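Local coordinates for lipoate-protein ligase 1 (PDB 5T8U) that belongs to the lipoate-protein ligase family, pairing a catalytic domain that holds lipoic acid in its pocket with a smaller C-terminal domain, at residues 27-32 and 57-62; 20-25 and 88-93; 11-16 and 242-247; 104-109 and 169-174. All blocks are in the same frame, centred on the assembly; numbering follows the deposited sequence.

Contact 1: residues 27-32 and 57-62; sequences SLENFL and FLWRNN
Residues 27-32 of helix 22-34 run almost exactly antiparallel to strand 57-59: the two axes make an angle of 171° and come within 10.6 Å, and the CA atoms of E29 and F57 are the nearest pair. Side chains bridge that spacing. F57 leaves its strand toward the helix, and L32 sets CD1 over one face of its ring, 4.2 Å from the ring centroid and 23° off the normal, a CH-pi contact. W59 CD1 covers the opposite face, so the phenyl ring lies between L32 of the helix and W59 of its own strand. L28 adds a looser touch, CD1 to F57 CZ at 4.3 Å. E29, extended with CG anti to its N (chi1 -175°), brings OE2 to 3.9 Å from W59 CZ2, the carboxylate steeply inclined to the indole. OE2 and W59 NE1 both hydrogen-bond to T109 OG1, which fixes the two groups in place. This is helix-on-sheet packing inside the ligase catalytic domain, beside the lipoic acid pocket that W59 helps to line.

Contact 2: residues 20-25 and 88-93; sequences QNIHFN and LVARRF
H23 NE2 donates to V89 O at 2.7 Å, the one hydrogen bond joining the two segments. Its N-H...O angle is 157°, and the oxygen lies close to the imidazole plane, whereas the donor stands 34° out of the carbonyl plane of V89. The same ring edge meets A90, with CD2 3.5 Å from A90 CB, so polar and apolar contacts share one rim of the imidazole. I22 CG2 rests over a face of that ring, near its rim, probably limiting its rotation. The other I22 branch, CG1, lies anti to the backbone N (chi1 -180°) and extends to A90 CB at 3.9 Å; CG2 is 4.3 Å from L88 CB. L88 and A90 thus face the helix, while V89 between them turns its side chain away and offers its carbonyl instead. At the start of the helix, N21 ND2 touches L88 CD1 at 3.6 Å, the two side chains crossing at about a right angle. N21 OD1 meanwhile accepts from F24 N at 2.8 Å, in the carbonyl plane and on a lone pair. That is an N-cap, and the first turn it closes packs on the edge strand 88-90 of a small three-stranded sheet; just beyond the strand, R92 enters the lipoic acid pocket.

Contact 3: residues 11-16 and 242-247; sequences GPLVLV and TVHYID
A parallel strand pair at one border of the large mixed sheet joins L15 to H244 and V16 to Y245, bridged at CA separations of 4.7 and 4.8 Å. H244 N donates to V14 O at 2.8 Å, a nearly straight bond (173°), and H244 O takes V16 N in return at 2.7 Å with a more bent geometry (134°). V16 O then receives I246 N at 3.0 Å. One residue of each strand therefore bonds to two of the other, the alternation that defines parallel pairing, and strand 244-245 ends the sheet while strand 13-17 continues it inward to strand 55-59. On the face bearing L15 and H244, L15 CD2 lies 3.7 Å from H244 CB; I246 and L15 both reach L32 of helix 22-34 here. The other face carries V16 and Y245 side by side, pointing the same way, with V16 CG1 3.9 Å from Y245 CE1. V16 CG2, anti to its carbonyl carbon, meets V243 CG1 at 3.3 Å, tight for two methyl groups. V14, two residues back along the strand, packs against I221 and F224 of helix 213-227.

Contact 4: residues 104-109 and 169-174; sequences GNVCFT and ILINLE
The F108 ring meets I169 at a slant, neither squarely over a face nor at an edge: CD2 is 3.7 Å from I169 CG1, and the two side chains cross at about a right angle. F108 CG sits between the backbone N and the carbonyl carbon (chi1 64°), which turns the ring toward I169 of the neighbouring strand; F110 of its own strand meets it with the ring planes about 60° apart. The other flat group, the N105 amide, lies alongside L173 and points the same way, OD1 4.0 Å from L173 CD1. Its OD1 accepts from D102 N, and its ND2 gives a weak bond to V106 O. Between the strands, V106 and I169 form an antiparallel hydrogen-bonded pair: V106 N reaches I169 O at 2.9 Å, and I169 N reaches V106 O at the same length with an angle of 166°. N105 and L170 make the adjoining non-hydrogen-bonded pair. Past the strand end the chain 171-173 curls round G104 O, to which I171 N makes a weak bond of 3.1 Å. V106 CG2 packs on I171 CG1 at 3.7 Å. V106, I169 and I171 all lie against helix 213-227, through C213, L216 and C217; strand 105-112 itself runs between strands 162-170 and 55-59, with C107 turned to W59 and the lipoic acid pocket.

How the contacts relate
From the N terminus, residues 11-16 open contact 3, which closes only at 242-247 and so encloses the other three. Helix 22-34 follows and supplies the first segments of contacts 2 and 1 in turn. Contact 1 closes first, at 57-62, and lies within the span of contact 2, which ends at 88-93. Contact 4 then opens at 104-109 and closes at 169-174, in series with both; none cross. Contacts 1, 3 and 4 reach the same large sheet: L58 N bonds to L15 O, and W59 O accepts from C107 N. Contact 2 ties the same helix to the small sheet, with N25 ND2 bonding to N61 OD1 of contact 1.

Contact 1: residues 27-32 and 57-62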
loop_
_atom_site.group_PDB
_atom_site.type_symbol
_atom_site.label_atom_id
_atom_site.label_comp_id
_atom_site.label_asym_id
_atom_site.label_seq_id
_atom_site.Cartn_x
_atom_site.Cartn_y
_atom_site.Cartn_z
ATOM N N SER A 27 -0.494 -0.750 -11.864
ATOM C CA SER A 27 -1.154 -1.806 -12.624
ATOM C C SER A 27 -0.325 -3.086 -12.613
ATOM O O SER A 27 -0.875 -4.187 -12.493
ATOM C CB SER A 27 -1.407 -1.340 -14.057
ATOM O OG SER A 27 -2.157 -0.139 -14.070
ATOM N N LEU A 28 0.999 -2.962 -12.741
ATOM C CA LEU A 28 1.869 -4.126 -12.598
ATOM C C LEU A 28 1.679 -4.779 -11.235
ATOM O O LEU A 28 1.474 -5.994 -11.136
ATOM C CB LEU A 28 3.330 -3.719 -12.793
ATOM C CG LEU A 28 3.783 -3.389 -14.216
ATOM C CD1 LEU A 28 5.165 -2.755 -14.193
ATOM C CD2 LEU A 28 3.786 -4.636 -15.091
ATOM N N GLU A 29 1.753 -3.980 -10.169
ATOM C CA GLU A 29 1.585 -4.497 -8.815
ATOM C C GLU A 29 0.265 -5.245 -8.670
ATOM O O GLU A 29 0.225 -6.376 -8.168
ATOM C CB GLU A 29 1.662 -3.337 -7.823
ATOM C CG GLU A 29 1.613 -3.740 -6.367
ATOM C CD GLU A 29 1.582 -2.539 -5.444
ATOM O OE1 GLU A 29 0.828 -1.586 -5.736
ATOM O OE2 GLU A 29 2.319 -2.541 -4.437
ATOM N N ASN A 30 -0.833 -4.622 -9.105
ATOM C CA ASN A 30 -2.137 -5.266 -8.993
ATOM C C ASN A 30 -2.201 -6.541 -9.823
ATOM O O ASN A 30 -2.873 -7.502 -9.432
ATOM C CB ASN A 30 -3.239 -4.299 -9.422
ATOM C CG ASN A 30 -4.618 -4.766 -8.999
ATOM O OD1 ASN A 30 -4.764 -5.483 -8.010
ATOM N ND2 ASN A 30 -5.636 -4.364 -9.750
ATOM N N PHE A 31 -1.513 -6.572 -10.966
ATOM C CA PHE A 31 -1.512 -7.780 -11.785
ATOM C C PHE A 31 -0.737 -8.899 -11.105
ATOM O O PHE A 31 -1.110 -10.073 -11.207
ATOM C CB PHE A 31 -0.926 -7.481 -13.164
ATOM C CG PHE A 31 -1.098 -8.604 -14.147
ATOM C CD1 PHE A 31 -2.147 -8.596 -15.050
ATOM C CD2 PHE A 31 -0.216 -9.671 -14.160
ATOM C CE1 PHE A 31 -2.310 -9.628 -15.951
ATOM C CE2 PHE A 31 -0.375 -10.705 -15.058
ATOM C CZ PHE A 31 -1.422 -10.684 -15.955
ATOM N N LEU A 32 0.347 -8.557 -10.407
ATOM C CA LEU A 32 1.101 -9.565 -9.673
ATOM C C LEU A 32 0.289 -10.103 -8.503
ATOM O O LEU A 32 0.273 -11.315 -8.256
ATOM C CB LEU A 32 2.425 -8.977 -9.185
ATOM C CG LEU A 32 3.346 -8.423 -10.275
ATOM C CD1 LEU A 32 4.436 -7.561 -9.664
ATOM C CD2 LEU A 32 3.948 -9.549 -11.092
ATOM N N PHE A 57 9.382 -6.972 -5.513
ATOM C CA PHE A 57 9.208 -6.197 -6.736
ATOM C C PHE A 57 9.625 -4.758 -6.472
ATOM O O PHE A 57 9.075 -4.103 -5.580
ATOM C CB PHE A 57 7.759 -6.266 -7.221
ATOM C CG PHE A 57 7.432 -5.280 -8.307
ATOM C CD1 PHE A 57 8.245 -5.164 -9.420
ATOM C CD2 PHE A 57 6.302 -4.480 -8.222
ATOM C CE1 PHE A 57 7.949 -4.263 -10.423
ATOM C CE2 PHE A 57 5.998 -3.577 -9.225
ATOM C CZ PHE A 57 6.824 -3.470 -10.328
ATOM N N LEU A 58 10.585 -4.268 -7.252
ATOM C CA LEU A 58 11.148 -2.936 -7.065
ATOM C C LEU A 58 10.730 -2.029 -8.214
ATOM O O LEU A 58 10.702 -2.454 -9.373
ATOM C CB LEU A 58 12.673 -3.005 -6.972
ATOM C CG LEU A 58 13.173 -3.671 -5.689
ATOM C CD1 LEU A 58 14.522 -4.340 -5.901
ATOM C CD2 LEU A 58 13.250 -2.646 -4.571
ATOM N N TRP A 59 10.405 -0.778 -7.892
ATOM C CA TRP A 59 9.899 0.139 -8.904
ATOM C C TRP A 59 10.026 1.568 -8.400
ATOM O O TRP A 59 10.068 1.818 -7.194
ATOM C CB TRP A 59 8.445 -0.182 -9.272
ATOM C CG TRP A 59 7.546 -0.473 -8.093
ATOM C CD1 TRP A 59 7.634 -1.531 -7.232
ATOM C CD2 TRP A 59 6.411 0.294 -7.664
ATOM N NE1 TRP A 59 6.637 -1.464 -6.292
ATOM C CE2 TRP A 59 5.871 -0.356 -6.536
ATOM C CE3 TRP A 59 5.803 1.466 -8.121
ATOM C CZ2 TRP A 59 4.754 0.128 -5.859
ATOM C CZ3 TRP A 59 4.690 1.943 -7.448
ATOM C CH2 TRP A 59 4.180 1.277 -6.330
ATOM N N ARG A 60 10.091 2.503 -9.343
ATOM C CA ARG A 60 10.183 3.923 -9.037
ATOM C C ARG A 60 9.164 4.682 -9.874
ATOM O O ARG A 60 8.763 4.231 -10.949
ATOM C CB ARG A 60 11.594 4.465 -9.303
ATOM C CG ARG A 60 12.673 3.847 -8.426
ATOM C CD ARG A 60 14.045 3.969 -9.069
ATOM N NE ARG A 60 14.456 5.358 -9.249
ATOM C CZ ARG A 60 15.533 5.739 -9.930
ATOM N NH1 ARG A 60 16.316 4.834 -10.504
ATOM N NH2 ARG A 60 15.829 7.026 -10.039
ATOM N N ASN A 61 8.748 5.840 -9.367
ATOM C CA ASN A 61 7.742 6.657 -10.029
ATOM C C ASN A 61 8.192 8.109 -10.054
ATOM O O ASN A 61 8.881 8.579 -9.144
ATOM C CB ASN A 61 6.381 6.556 -9.329
ATOM C CG ASN A 61 6.034 5.137 -8.934
ATOM O OD1 ASN A 61 5.545 4.354 -9.745
ATOM N ND2 ASN A 61 6.284 4.801 -7.675
ATOM N N ASN A 62 7.789 8.814 -11.104
ATOM C CA ASN A 62 8.090 10.233 -11.234
ATOM C C ASN A 62 7.179 11.021 -10.292
ATOM O O ASN A 62 6.472 10.462 -9.447
ATOM C CB ASN A 62 7.947 10.666 -12.691
ATOM C CG ASN A 62 9.234 11.240 -13.257
ATOM O OD1 ASN A 62 9.969 11.944 -12.566
ATOM N ND2 ASN A 62 9.512 10.935 -14.519
#

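Contact 2: residues 20-25 and 88-93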
loop_
_atom_site.group_PDB
_atom_site.type_symbol
_atom_site.label_atom_id
_atom_site.label_comp_id
_atom_site.label_asym_id
_atom_site.label_seq_id
_atom_site.Cartn_x
_atom_site.Cartn_y
_atom_site.Cartn_z
ATOM N N GLN A 20 8.326 4.348 -15.153
ATOM C CA GLN A 20 8.307 5.353 -14.097
ATOM C C GLN A 20 6.957 6.054 -13.991
ATOM O O GLN A 20 6.882 7.165 -13.454
ATOM C CB GLN A 20 9.423 6.375 -14.322
ATOM C CG GLN A 20 10.814 5.755 -14.351
ATOM C CD GLN A 20 11.911 6.775 -14.580
ATOM O OE1 GLN A 20 11.678 7.837 -15.157
ATOM N NE2 GLN A 20 13.116 6.459 -14.120
ATOM N N ASN A 21 5.888 5.432 -14.481
ATOM C CA ASN A 21 4.543 5.980 -14.371
ATOM C C ASN A 21 3.826 5.315 -13.204
ATOM O O ASN A 21 3.784 4.083 -13.116
ATOM C CB ASN A 21 3.757 5.772 -15.665
ATOM C CG ASN A 21 2.335 6.291 -15.574
ATOM O OD1 ASN A 21 1.419 5.559 -15.203
ATOM N ND2 ASN A 21 2.145 7.563 -15.908
ATOM N N ILE A 22 3.262 6.133 -12.312
ATOM C CA ILE A 22 2.637 5.598 -11.104
ATOM C C ILE A 22 1.486 4.665 -11.463
ATOM O O ILE A 22 1.322 3.599 -10.857
ATOM C CB ILE A 22 2.177 6.747 -10.184
ATOM C CG1 ILE A 22 1.529 6.197 -8.908
ATOM C CG2 ILE A 22 1.204 7.679 -10.904
ATOM C CD1 ILE A 22 2.446 5.329 -8.065
ATOM N N HIS A 23 0.672 5.045 -12.450
ATOM C CA HIS A 23 -0.451 4.201 -12.844
ATOM C C HIS A 23 0.033 2.899 -13.467
ATOM O O HIS A 23 -0.533 1.831 -13.211
ATOM C CB HIS A 23 -1.359 4.954 -13.816
ATOM C CG HIS A 23 -1.846 6.267 -13.290
ATOM N ND1 HIS A 23 -1.900 7.406 -14.066
ATOM C CD2 HIS A 23 -2.302 6.623 -12.066
ATOM C CE1 HIS A 23 -2.367 8.407 -13.341
ATOM N NE2 HIS A 23 -2.618 7.958 -12.124
ATOM N N PHE A 24 1.085 2.971 -14.285
ATOM C CA PHE A 24 1.616 1.774 -14.924
ATOM C C PHE A 24 2.148 0.794 -13.886
ATOM O O PHE A 24 1.795 -0.393 -13.891
ATOM C CB PHE A 24 2.715 2.164 -15.915
ATOM C CG PHE A 24 3.101 1.064 -16.858
ATOM C CD1 PHE A 24 2.451 0.918 -18.072
ATOM C CD2 PHE A 24 4.110 0.176 -16.532
ATOM C CE1 PHE A 24 2.801 -0.093 -18.943
ATOM C CE2 PHE A 24 4.467 -0.838 -17.400
ATOM C CZ PHE A 24 3.810 -0.972 -18.607
ATOM N N ASN A 25 2.996 1.279 -12.976
ATOM C CA ASN A 25 3.585 0.400 -11.970
ATOM C C ASN A 25 2.533 -0.118 -10.997
ATOM O O ASN A 25 2.619 -1.262 -10.539
ATOM C CB ASN A 25 4.693 1.130 -11.213
ATOM C CG ASN A 25 5.886 1.443 -12.090
ATOM O OD1 ASN A 25 6.182 0.713 -13.035
ATOM N ND2 ASN A 25 6.584 2.530 -11.776
ATOM N N LEU A 88 1.276 13.956 -11.333
ATOM C CA LEU A 88 0.234 12.967 -11.559
ATOM C C LEU A 88 -0.444 12.606 -10.243
ATOM O O LEU A 88 0.138 12.737 -9.164
ATOM C CB LEU A 88 0.819 11.714 -12.211
ATOM C CG LEU A 88 1.516 11.945 -13.556
ATOM C CD1 LEU A 88 2.186 10.670 -14.046
ATOM C CD2 LEU A 88 0.531 12.463 -14.593
ATOM N N VAL A 89 -1.693 12.159 -10.343
ATOM C CA VAL A 89 -2.507 11.811 -9.185
ATOM C C VAL A 89 -2.973 10.372 -9.340
ATOM O O VAL A 89 -3.306 9.934 -10.448
ATOM C CB VAL A 89 -3.710 12.767 -9.035
ATOM C CG1 VAL A 89 -4.591 12.357 -7.859
ATOM C CG2 VAL A 89 -3.226 14.202 -8.864
ATOM N N ALA A 90 -2.995 9.636 -8.231
ATOM C CA ALA A 90 -3.410 8.243 -8.261
ATOM C C ALA A 90 -4.014 7.857 -6.918
ATOM O O ALA A 90 -3.778 8.503 -5.894
ATOM C CB ALA A 90 -2.238 7.316 -8.601
ATOM N N ARG A 91 -4.806 6.788 -6.945
ATOM C CA ARG A 91 -5.395 6.200 -5.750
ATOM C C ARG A 91 -5.044 4.720 -5.735
ATOM O O ARG A 91 -5.412 3.986 -6.658
ATOM C CB ARG A 91 -6.916 6.397 -5.721
ATOM C CG ARG A 91 -7.626 5.687 -4.569
ATOM C CD ARG A 91 -9.137 5.809 -4.697
ATOM N NE ARG A 91 -9.587 7.198 -4.621
ATOM C CZ ARG A 91 -9.989 7.809 -3.510
ATOM N NH1 ARG A 91 -10.009 7.167 -2.348
ATOM N NH2 ARG A 91 -10.374 9.076 -3.559
ATOM N N ARG A 92 -4.335 4.289 -4.698
ATOM C CA ARG A 92 -3.912 2.904 -4.594
ATOM C C ARG A 92 -5.018 2.055 -3.972
ATOM O O ARG A 92 -6.055 2.554 -3.529
ATOM C CB ARG A 92 -2.624 2.800 -3.776
ATOM C CG ARG A 92 -2.710 3.422 -2.393
ATOM C CD ARG A 92 -1.412 3.266 -1.622
ATOM N NE ARG A 92 -1.534 3.780 -0.260
ATOM C CZ ARG A 92 -1.312 5.043 0.098
ATOM N NH1 ARG A 92 -1.457 5.405 1.365
ATOM N NH2 ARG A 92 -0.947 5.946 -0.801
ATOM N N PHE A 93 -4.784 0.743 -3.945
ATOM C CA PHE A 93 -5.752 -0.208 -3.419
ATOM C C PHE A 93 -5.570 -0.489 -1.935
ATOM O O PHE A 93 -6.432 -1.140 -1.335
ATOM C CB PHE A 93 -5.665 -1.526 -4.197
ATOM C CG PHE A 93 -5.995 -1.391 -5.658
ATOM C CD1 PHE A 93 -7.149 -0.742 -6.065
ATOM C CD2 PHE A 93 -5.146 -1.908 -6.626
ATOM C CE1 PHE A 93 -7.454 -0.615 -7.408
ATOM C CE2 PHE A 93 -5.445 -1.781 -7.970
ATOM C CZ PHE A 93 -6.600 -1.135 -8.361
#

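Contact 3: residues 11-16 and 242-247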
loop_
_atom_site.group_PDB
_atom_site.type_symbol
_atom_site.label_atom_id
_atom_site.label_comp_id
_atom_site.label_asym_id
_atom_site.label_seq_id
_atom_site.Cartn_x
_atom_site.Cartn_y
_atom_site.Cartn_z
ATOM N N GLY A 11 11.146 -21.247 -6.614
ATOM C CA GLY A 11 11.951 -20.438 -5.719
ATOM C C GLY A 11 11.521 -18.983 -5.696
ATOM O O GLY A 11 10.694 -18.568 -6.507
ATOM N N PRO A 12 12.079 -18.205 -4.768
ATOM C CA PRO A 12 11.702 -16.790 -4.671
ATOM C C PRO A 12 11.984 -16.040 -5.965
ATOM O O PRO A 12 12.760 -16.479 -6.817
ATOM C CB PRO A 12 12.566 -16.265 -3.515
ATOM C CG PRO A 12 13.651 -17.277 -3.338
ATOM C CD PRO A 12 13.075 -18.586 -3.755
ATOM N N LEU A 13 11.335 -14.884 -6.101
ATOM C CA LEU A 13 11.408 -14.083 -7.315
ATOM C C LEU A 13 11.778 -12.644 -6.986
ATOM O O LEU A 13 11.330 -12.085 -5.978
ATOM C CB LEU A 13 10.078 -14.094 -8.077
ATOM C CG LEU A 13 9.759 -15.307 -8.950
ATOM C CD1 LEU A 13 8.326 -15.216 -9.455
ATOM C CD2 LEU A 13 10.726 -15.405 -10.120
ATOM N N VAL A 14 12.590 -12.054 -7.858
ATOM C CA VAL A 14 12.956 -10.645 -7.795
ATOM C C VAL A 14 12.543 -10.024 -9.123
ATOM O O VAL A 14 13.094 -10.372 -10.177
ATOM C CB VAL A 14 14.455 -10.449 -7.535
ATOM C CG1 VAL A 14 14.773 -8.978 -7.317
ATOM C CG2 VAL A 14 14.904 -11.283 -6.342
ATOM N N LEU A 15 11.577 -9.114 -9.077
ATOM C CA LEU A 15 11.014 -8.481 -10.259
ATOM C C LEU A 15 11.316 -6.989 -10.224
ATOM O O LEU A 15 11.355 -6.376 -9.151
ATOM C CB LEU A 15 9.500 -8.715 -10.336
ATOM C CG LEU A 15 9.028 -10.126 -9.971
ATOM C CD1 LEU A 15 7.511 -10.218 -10.049
ATOM C CD2 LEU A 15 9.677 -11.171 -10.861
ATOM N N VAL A 16 11.533 -6.411 -11.402
ATOM C CA VAL A 16 11.898 -5.008 -11.535
ATOM C C VAL A 16 11.080 -4.397 -12.661
ATOM O O VAL A 16 10.801 -5.056 -13.669
ATOM C CB VAL A 16 13.409 -4.841 -11.807
ATOM C CG1 VAL A 16 13.768 -3.372 -12.007
ATOM C CG2 VAL A 16 14.218 -5.438 -10.667
ATOM N N THR A 242 19.013 -13.510 -9.224
ATOM C CA THR A 242 18.274 -13.437 -10.477
ATOM C C THR A 242 17.275 -12.293 -10.409
ATOM O O THR A 242 16.629 -12.081 -9.378
ATOM C CB THR A 242 17.547 -14.755 -10.777
ATOM O OG1 THR A 242 18.494 -15.830 -10.798
ATOM C CG2 THR A 242 16.837 -14.688 -12.123
ATOM N N VAL A 243 17.147 -11.563 -11.517
ATOM C CA VAL A 243 16.322 -10.362 -11.582
ATOM C C VAL A 243 15.512 -10.412 -12.871
ATOM O O VAL A 243 16.083 -10.545 -13.959
ATOM C CB VAL A 243 17.169 -9.077 -11.530
ATOM C CG1 VAL A 243 16.285 -7.836 -11.618
ATOM C CG2 VAL A 243 18.005 -9.047 -10.258
ATOM N N HIS A 244 14.192 -10.306 -12.752
ATOM C CA HIS A 244 13.299 -10.265 -13.899
ATOM C C HIS A 244 12.816 -8.840 -14.142
ATOM O O HIS A 244 12.621 -8.060 -13.207
ATOM C CB HIS A 244 12.095 -11.189 -13.692
ATOM C CG HIS A 244 12.422 -12.645 -13.804
ATOM N ND1 HIS A 244 13.055 -13.346 -12.799
ATOM C CD2 HIS A 244 12.203 -13.533 -14.801
ATOM C CE1 HIS A 244 13.210 -14.604 -13.174
ATOM N NE2 HIS A 244 12.703 -14.743 -14.386
ATOM N N TYR A 245 12.628 -8.509 -15.419
ATOM C CA TYR A 245 12.138 -7.201 -15.842
ATOM C C TYR A 245 10.785 -7.390 -16.512
ATOM O O TYR A 245 10.684 -8.082 -17.531
ATOM C CB TYR A 245 13.137 -6.527 -16.786
ATOM C CG TYR A 245 14.453 -6.190 -16.118
ATOM C CD1 TYR A 245 14.715 -4.905 -15.668
ATOM C CD2 TYR A 245 15.426 -7.162 -15.925
ATOM C CE1 TYR A 245 15.913 -4.593 -15.050
ATOM C CE2 TYR A 245 16.627 -6.861 -15.308
ATOM C CZ TYR A 245 16.865 -5.575 -14.872
ATOM O OH TYR A 245 18.060 -5.272 -14.259
ATOM N N ILE A 246 9.750 -6.770 -15.945
ATOM C CA ILE A 246 8.376 -7.042 -16.345
ATOM C C ILE A 246 7.704 -5.855 -17.025
ATOM O O ILE A 246 6.659 -6.046 -17.668
ATOM C CB ILE A 246 7.531 -7.504 -15.139
ATOM C CG1 ILE A 246 7.558 -6.449 -14.027
ATOM C CG2 ILE A 246 8.043 -8.843 -14.624
ATOM C CD1 ILE A 246 6.586 -6.721 -12.896
ATOM N N ASP A 247 8.255 -4.645 -16.914
ATOM C CA ASP A 247 7.614 -3.486 -17.523
ATOM C C ASP A 247 7.468 -3.618 -19.034
ATOM O O ASP A 247 6.715 -2.843 -19.636
ATOM C CB ASP A 247 8.390 -2.213 -17.181
ATOM C CG ASP A 247 9.839 -2.280 -17.610
ATOM O OD1 ASP A 247 10.414 -3.388 -17.594
ATOM O OD2 ASP A 247 10.404 -1.223 -17.960
#

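Contact 4: residues 104-109 and 169-174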
loop_
_atom_site.group_PDB
_atom_site.type_symbol
_atom_site.label_atom_id
_atom_site.label_comp_id
_atom_site.label_asym_id
_atom_site.label_seq_id
_atom_site.Cartn_x
_atom_site.Cartn_y
_atom_site.Cartn_z
ATOM N N GLY A 104 13.624 10.306 -6.591
ATOM C CA GLY A 104 14.480 10.265 -5.426
ATOM C C GLY A 104 14.097 9.239 -4.386
ATOM O O GLY A 104 14.719 9.196 -3.321
ATOM N N ASN A 105 13.092 8.408 -4.656
ATOM C CA ASN A 105 12.645 7.402 -3.704
ATOM C C ASN A 105 12.369 6.097 -4.434
ATOM O O ASN A 105 12.006 6.088 -5.614
ATOM C CB ASN A 105 11.388 7.854 -2.939
ATOM C CG ASN A 105 10.136 7.829 -3.797
ATOM O OD1 ASN A 105 9.776 8.829 -4.419
ATOM N ND2 ASN A 105 9.457 6.687 -3.821
ATOM N N VAL A 106 12.548 4.996 -3.713
ATOM C CA VAL A 106 12.310 3.663 -4.235
ATOM C C VAL A 106 10.993 3.149 -3.669
ATOM O O VAL A 106 10.513 3.597 -2.624
ATOM C CB VAL A 106 13.477 2.706 -3.890
ATOM C CG1 VAL A 106 13.307 1.353 -4.577
ATOM C CG2 VAL A 106 14.811 3.334 -4.274
ATOM N N CYS A 107 10.390 2.199 -4.380
ATOM C CA CYS A 107 9.164 1.539 -3.948
ATOM C C CYS A 107 9.378 0.034 -3.987
ATOM O O CYS A 107 9.791 -0.513 -5.016
ATOM C CB CYS A 107 7.970 1.921 -4.834
ATOM S SG CYS A 107 7.508 3.668 -4.779
ATOM N N PHE A 108 9.086 -0.626 -2.868
ATOM C CA PHE A 108 9.237 -2.066 -2.734
ATOM C C PHE A 108 7.874 -2.707 -2.521
ATOM O O PHE A 108 6.979 -2.116 -1.908
ATOM C CB PHE A 108 10.167 -2.421 -1.564
ATOM C CG PHE A 108 9.637 -2.010 -0.218
ATOM C CD1 PHE A 108 8.849 -2.874 0.525
ATOM C CD2 PHE A 108 9.930 -0.763 0.308
ATOM C CE1 PHE A 108 8.360 -2.502 1.766
ATOM C CE2 PHE A 108 9.445 -0.385 1.548
ATOM C CZ PHE A 108 8.659 -1.256 2.278
ATOM N N THR A 109 7.723 -3.928 -3.031
ATOM C CA THR A 109 6.477 -4.679 -2.910
ATOM C C THR A 109 6.823 -6.126 -2.588
ATOM O O THR A 109 7.349 -6.847 -3.442
ATOM C CB THR A 109 5.649 -4.593 -4.193
ATOM O OG1 THR A 109 5.358 -3.220 -4.486
ATOM C CG2 THR A 109 4.341 -5.371 -4.053
ATOM N N ILE A 169 10.760 3.663 0.253
ATOM C CA ILE A 169 12.042 3.977 0.873
ATOM C C ILE A 169 12.508 5.315 0.316
ATOM O O ILE A 169 12.363 5.580 -0.884
ATOM C CB ILE A 169 13.088 2.875 0.603
ATOM C CG1 ILE A 169 12.634 1.547 1.219
ATOM C CG2 ILE A 169 14.457 3.283 1.148
ATOM C CD1 ILE A 169 13.496 0.359 0.830
ATOM N N LEU A 170 13.068 6.154 1.181
ATOM C CA LEU A 170 13.460 7.507 0.810
ATOM C C LEU A 170 14.972 7.577 0.624
ATOM O O LEU A 170 15.732 7.372 1.577
ATOM C CB LEU A 170 12.994 8.508 1.866
ATOM C CG LEU A 170 11.632 9.148 1.586
ATOM C CD1 LEU A 170 10.572 8.112 1.222
ATOM C CD2 LEU A 170 11.196 9.952 2.790
ATOM N N ILE A 171 15.397 7.871 -0.606
ATOM C CA ILE A 171 16.808 8.005 -0.945
ATOM C C ILE A 171 17.140 9.485 -1.088
ATOM O O ILE A 171 17.835 10.063 -0.245
ATOM C CB ILE A 171 17.147 7.244 -2.243
ATOM C CG1 ILE A 171 16.699 5.779 -2.157
ATOM C CG2 ILE A 171 18.642 7.347 -2.555
ATOM C CD1 ILE A 171 17.445 4.944 -1.140
ATOM N N ASN A 172 16.637 10.105 -2.158
ATOM C CA ASN A 172 16.928 11.497 -2.483
ATOM C C ASN A 172 15.646 12.277 -2.750
ATOM O O ASN A 172 15.641 13.227 -3.537
ATOM C CB ASN A 172 17.863 11.583 -3.690
ATOM C CG ASN A 172 18.398 12.984 -3.922
ATOM O OD1 ASN A 172 18.580 13.755 -2.980
ATOM N ND2 ASN A 172 18.642 13.322 -5.184
ATOM N N LEU A 173 14.547 11.882 -2.110
ATOM C CA LEU A 173 13.277 12.563 -2.315
ATOM C C LEU A 173 13.409 14.053 -2.015
ATOM O O LEU A 173 14.109 14.460 -1.085
ATOM C CB LEU A 173 12.192 11.940 -1.431
ATOM C CG LEU A 173 10.820 12.618 -1.462
ATOM C CD1 LEU A 173 10.223 12.512 -2.847
ATOM C CD2 LEU A 173 9.889 12.015 -0.424
ATOM N N GLU A 174 12.737 14.868 -2.822
ATOM C CA GLU A 174 12.673 16.307 -2.586
ATOM C C GLU A 174 11.766 16.546 -1.385
ATOM O O GLU A 174 10.540 16.472 -1.490
ATOM C CB GLU A 174 12.162 17.025 -3.830
ATOM C CG GLU A 174 12.337 18.534 -3.802
ATOM C CD GLU A 174 11.908 19.191 -5.100
ATOM O OE1 GLU A 174 12.151 20.405 -5.265
ATOM O OE2 GLU A 174 11.327 18.492 -5.957
#